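Side-chain contacts in enoyl-CoA hydratase, EchA3 (Mycobacterium marinum M, PDB 3R6H), which is probably a lyase of lipid metabolism belonging to the enoyl-CoA hydratase/isomerase family: residues Arg19-Gly23 against Lys24-Leu28; Glu38-Asp41 against Ala42-Asp46. All coordinates share one frame; numbering follows the deposited sequence.

Contact 1: Arg19-Gly23 against Lys24-Leu28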
loop_
_atom_site.group_PDB
_atom_site.type_symbol
_atom_site.label_atom_id
_atom_site.label_comp_id
_atom_site.label_asym_id
_atom_site.label_seq_id
_atom_site.Cartn_x
_atom_site.Cartn_y
_atom_site.Cartn_z
ATOM N N ARG A 19 -4.439 1.783 -30.772
ATOM C CA ARG A 19 -5.822 2.168 -30.444
ATOM C C ARG A 19 -6.774 0.984 -30.702
ATOM O O ARG A 19 -6.864 0.484 -31.815
ATOM C CB ARG A 19 -6.258 3.411 -31.249
ATOM C CG ARG A 19 -5.488 4.693 -30.908
ATOM C CD ARG A 19 -5.855 5.909 -31.818
ATOM N NE ARG A 19 -7.169 6.488 -31.497
ATOM C CZ ARG A 19 -7.676 7.585 -32.073
ATOM N NH1 ARG A 19 -6.977 8.248 -32.995
ATOM N NH2 ARG A 19 -8.878 8.034 -31.718
ATOM N N MET A 20 -7.466 0.537 -29.658
ATOM C CA MET A 20 -8.493 -0.493 -29.766
ATOM C C MET A 20 -9.850 0.080 -30.165
ATOM O O MET A 20 -10.373 0.989 -29.520
ATOM C CB MET A 20 -8.689 -1.228 -28.435
ATOM C CG MET A 20 -7.465 -1.900 -27.906
ATOM S SD MET A 20 -7.822 -2.839 -26.397
ATOM C CE MET A 20 -7.880 -1.486 -25.204
ATOM N N ASP A 21 -10.435 -0.473 -31.229
ATOM C CA ASP A 21 -11.821 -0.127 -31.566
ATOM C C ASP A 21 -12.460 -1.215 -32.423
ATOM O O ASP A 21 -12.270 -1.231 -33.641
ATOM C CB ASP A 21 -11.916 1.214 -32.284
ATOM C CG ASP A 21 -13.359 1.636 -32.553
ATOM O OD1 ASP A 21 -14.286 1.048 -31.975
ATOM O OD2 ASP A 21 -13.581 2.556 -33.374
ATOM N N ASP A 22 -13.237 -2.080 -31.782
ATOM C CA ASP A 22 -13.954 -3.133 -32.482
ATOM C C ASP A 22 -15.387 -2.716 -32.842
ATOM O O ASP A 22 -16.197 -3.565 -33.215
ATOM C CB ASP A 22 -13.947 -4.451 -31.673
ATOM C CG ASP A 22 -14.825 -4.408 -30.417
ATOM O OD1 ASP A 22 -15.250 -3.314 -29.983
ATOM O OD2 ASP A 22 -15.081 -5.503 -29.830
ATOM N N GLY A 23 -15.685 -1.425 -32.714
ATOM C CA GLY A 23 -17.010 -0.886 -32.970
ATOM C C GLY A 23 -18.008 -1.146 -31.860
ATOM O O GLY A 23 -19.156 -0.714 -31.960
ATOM N N LYS A 24 -17.571 -1.841 -30.800
ATOM C CA LYS A 24 -18.416 -2.148 -29.647
ATOM C C LYS A 24 -17.688 -1.772 -28.335
ATOM O O LYS A 24 -17.370 -0.609 -28.141
ATOM C CB LYS A 24 -18.827 -3.615 -29.687
ATOM C CG LYS A 24 -19.586 -3.959 -30.980
ATOM C CD LYS A 24 -19.954 -5.435 -31.062
ATOM C CE LYS A 24 -20.743 -5.671 -32.353
ATOM N NZ LYS A 24 -20.803 -7.111 -32.711
ATOM N N VAL A 25 -17.407 -2.752 -27.471
ATOM C CA VAL A 25 -16.822 -2.462 -26.152
ATOM C C VAL A 25 -15.404 -3.056 -25.986
ATOM O O VAL A 25 -14.919 -3.258 -24.872
ATOM C CB VAL A 25 -17.781 -2.844 -25.000
ATOM C CG1 VAL A 25 -19.010 -1.907 -25.020
ATOM C CG2 VAL A 25 -18.196 -4.316 -25.068
ATOM N N ASN A 26 -14.725 -3.276 -27.107
ATOM C CA ASN A 26 -13.329 -3.744 -27.139
ATOM C C ASN A 26 -13.086 -4.984 -26.272
ATOM O O ASN A 26 -12.086 -5.063 -25.549
ATOM C CB ASN A 26 -12.345 -2.631 -26.690
ATOM C CG ASN A 26 -12.257 -1.467 -27.665
ATOM O OD1 ASN A 26 -12.511 -1.608 -28.875
ATOM N ND2 ASN A 26 -11.893 -0.295 -27.138
ATOM N N VAL A 27 -13.977 -5.959 -26.356
ATOM C CA VAL A 27 -13.746 -7.202 -25.615
ATOM C C VAL A 27 -12.428 -7.837 -26.027
ATOM O O VAL A 27 -12.040 -7.833 -27.205
ATOM C CB VAL A 27 -14.908 -8.222 -25.724
ATOM C CG1 VAL A 27 -16.193 -7.677 -25.011
ATOM C CG2 VAL A 27 -15.119 -8.602 -27.143
ATOM N N LEU A 28 -11.741 -8.395 -25.032
ATOM C CA LEU A 28 -10.440 -8.988 -25.218
ATOM C C LEU A 28 -10.575 -10.482 -25.503
ATOM O O LEU A 28 -10.028 -11.312 -24.784
ATOM C CB LEU A 28 -9.555 -8.697 -23.987
ATOM C CG LEU A 28 -9.318 -7.190 -23.790
ATOM C CD1 LEU A 28 -8.937 -6.772 -22.338
ATOM C CD2 LEU A 28 -8.272 -6.694 -24.783
HETATM O O HOH W 1 -16.793 -5.516 -27.707
HETATM O O HOH W 2 -12.969 -7.184 -29.673
#
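From Met20, the last residue of strand 15-20, the chain turns back through Asp22 and Gly23, so that Asn26 lies beside Met20 and Asp22. The directions of Met20-Gly23 and Lys24-Leu28 differ by 140°. Gly23 takes up positive phi at the bend, and Gly23 N donates to Asp21 OD1 at 2.9 Å, an Asx turn. Asp22 carries most of the polar contact. Its chi1 of 71° sets CG between the backbone N and the carbonyl carbon, which turns the carboxylate in over the loop. Asp22 OD1 accepts from Lys24 N and from Asn26 N, both at 2.9 Å. The two donors come from opposite faces of the carboxylate plane. This is the loop between the first strand and the helix of a beta-alpha-beta unit in a crotonase-like fold. Asn26 returns the bond: Asn26 OD1 accepts from Asp22 N at 3.0 Å, with the donor almost in line with the C=O (177°). Asn26 ND2 donates weakly to Met20 O at 3.1 Å. ND2 also bonds Phe60 O, which helps fix the rotation of the amide. Asp22 OD2 accepts hydrogen bonds from two waters. One of them accepts from Val25 N and Val27 N; the other donates to Val27 O. On the buried side Met20 SD lies 4.2 Å from Leu28 CD2, and both side chains also pack on Leu36 and Leu113.

Contact 2: Glu38-Asp41 against Ala42-Asp46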
loop_
_atom_site.group_PDB
_atom_site.type_symbol
_atom_site.label_atom_id
_atom_site.label_comp_id
_atom_site.label_asym_id
_atom_site.label_seq_id
_atom_site.Cartn_x
_atom_site.Cartn_y
_atom_site.Cartn_z
ATOM N N GLU A 38 -0.052 -8.298 -32.409
ATOM C CA GLU A 38 0.560 -7.933 -33.683
ATOM C C GLU A 38 0.951 -6.458 -33.696
ATOM O O GLU A 38 1.977 -6.074 -34.279
ATOM C CB GLU A 38 -0.381 -8.294 -34.848
ATOM C CG GLU A 38 -0.458 -9.821 -35.061
ATOM C CD GLU A 38 -1.474 -10.277 -36.107
ATOM O OE1 GLU A 38 -2.216 -9.434 -36.640
ATOM O OE2 GLU A 38 -1.542 -11.511 -36.366
ATOM N N ALA A 39 0.149 -5.628 -33.040
ATOM C CA ALA A 39 0.452 -4.202 -32.954
ATOM C C ALA A 39 1.688 -3.962 -32.079
ATOM O O ALA A 39 2.553 -3.152 -32.401
ATOM C CB ALA A 39 -0.752 -3.418 -32.423
ATOM N N ILE A 40 1.784 -4.683 -30.965
ATOM C CA ILE A 40 2.977 -4.568 -30.111
ATOM C C ILE A 40 4.225 -5.110 -30.833
ATOM O O ILE A 40 5.298 -4.548 -30.701
ATOM C CB ILE A 40 2.782 -5.256 -28.731
ATOM C CG1 ILE A 40 1.578 -4.665 -28.003
ATOM C CG2 ILE A 40 4.007 -5.093 -27.843
ATOM C CD1 ILE A 40 1.148 -5.467 -26.806
ATOM N N ASP A 41 4.066 -6.202 -31.592
ATOM C CA ASP A 41 5.133 -6.676 -32.478
ATOM C C ASP A 41 5.625 -5.528 -33.389
ATOM O O ASP A 41 6.822 -5.372 -33.623
ATOM C CB ASP A 41 4.643 -7.841 -33.352
ATOM C CG ASP A 41 4.390 -9.126 -32.596
ATOM O OD1 ASP A 41 4.740 -9.243 -31.403
ATOM O OD2 ASP A 41 3.802 -10.048 -33.237
ATOM N N ALA A 42 4.691 -4.747 -33.922
ATOM C CA ALA A 42 5.033 -3.621 -34.796
ATOM C C ALA A 42 5.799 -2.533 -34.033
ATOM O O ALA A 42 6.784 -2.001 -34.517
ATOM C CB ALA A 42 3.790 -3.065 -35.468
ATOM N N ALA A 43 5.377 -2.237 -32.805
ATOM C CA ALA A 43 6.104 -1.298 -31.974
ATOM C C ALA A 43 7.523 -1.801 -31.687
ATOM O O ALA A 43 8.478 -1.017 -31.676
ATOM C CB ALA A 43 5.320 -1.038 -30.634
ATOM N N ASP A 44 7.648 -3.105 -31.439
ATOM C CA ASP A 44 8.943 -3.725 -31.169
ATOM C C ASP A 44 9.853 -3.548 -32.402
ATOM O O ASP A 44 11.006 -3.139 -32.282
ATOM C CB ASP A 44 8.793 -5.220 -30.861
ATOM C CG ASP A 44 8.161 -5.509 -29.506
ATOM O OD1 ASP A 44 7.995 -4.578 -28.692
ATOM O OD2 ASP A 44 7.840 -6.696 -29.274
ATOM N N ARG A 45 9.290 -3.828 -33.571
ATOM C CA ARG A 45 10.003 -3.652 -34.842
ATOM C C ARG A 45 10.508 -2.232 -35.048
ATOM O O ARG A 45 11.642 -2.038 -35.499
ATOM C CB ARG A 45 9.099 -4.036 -36.005
ATOM C CG ARG A 45 8.895 -5.524 -36.149
ATOM C CD ARG A 45 8.464 -5.893 -37.560
ATOM N NE ARG A 45 7.108 -5.433 -37.876
ATOM C CZ ARG A 45 5.985 -6.081 -37.549
ATOM N NH1 ARG A 45 6.025 -7.230 -36.892
ATOM N NH2 ARG A 45 4.811 -5.574 -37.897
ATOM N N ASP A 46 9.674 -1.247 -34.692
ATOM C CA ASP A 46 10.035 0.173 -34.765
ATOM C C ASP A 46 10.934 0.656 -33.622
ATOM O O ASP A 46 11.431 1.777 -33.670
ATOM C CB ASP A 46 8.770 1.047 -34.852
ATOM C CG ASP A 46 8.040 0.886 -36.168
ATOM O OD1 ASP A 46 8.717 0.529 -37.166
ATOM O OD2 ASP A 46 6.804 1.096 -36.220
HETATM O O HOH W 3 2.859 -7.138 -36.549
#
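Arg45 folds back along the helix over Asp41, the residue one turn earlier. Arg45 CB lies 3.6 Å from Asp41 O, the same oxygen that accepts the backbone bond from Arg45 N. Arg45 CG comes closer, 3.3 Å from Asp41 O. The chain then bends at chi3 (-69°), which brings the guanidinium back toward the start of the segment. One face of the group lies over Asp41 O and Ala42 CA, both offset toward its rim. Arg45 NH1 comes within 3.8 Å of Asp41 CB but makes no salt bridge to the Asp41 carboxylate. Arg45 NH2 donates to a water, and this water lies at the guanidinium edge, in its plane. The water in turn donates to Glu38 O, which also accepts from Ala42 N. The tip of Arg45 is thereby tied to a carbonyl seven residues back.

The backbone bonds are those of a regular alpha-helix, each N donating to the O four residues earlier, as from Asp44 N to Ile40 O. The carboxylate carbon Asp44 CG sits 3.2 Å from Ile40 O. Asp41 OD1 and Asp44 OD2 are 4.5 Å apart, but Arg90 forms salt bridges to both and probably offsets their charges. Asp44 OD1 also bonds Tyr94 OH. Helix 30-46 is the helix of the beta-alpha-beta unit that joins strand 15-20 to strand 50-54. Ala39 and Ile40 rest on Ile18 of strand 15-20, Ala42 and Ala43 on Tyr9 of strand 7-12, and Ile40 also packs against Leu87 and Leu91 of helix 75-92.

In the fold
The two contacts follow one another along the chain in a single beta-alpha-beta unit. Contact 1 forms the loop that leaves strand 15-20, and contact 2 lies in the last turns of helix 30-46. Their centres are 19 Å apart. Their nearest atoms are about 7 Å apart, so they do not touch. The first half of the helix links them: Met32 touches the side chains of Met20 and Asn26 of contact 1, and Gln33 NE2 bonds Leu28 O. The Leu28 side chain of contact 1 is about 10 Å from the bound potassium ion. Neither contact is touched by another chain of the three-chain assembly.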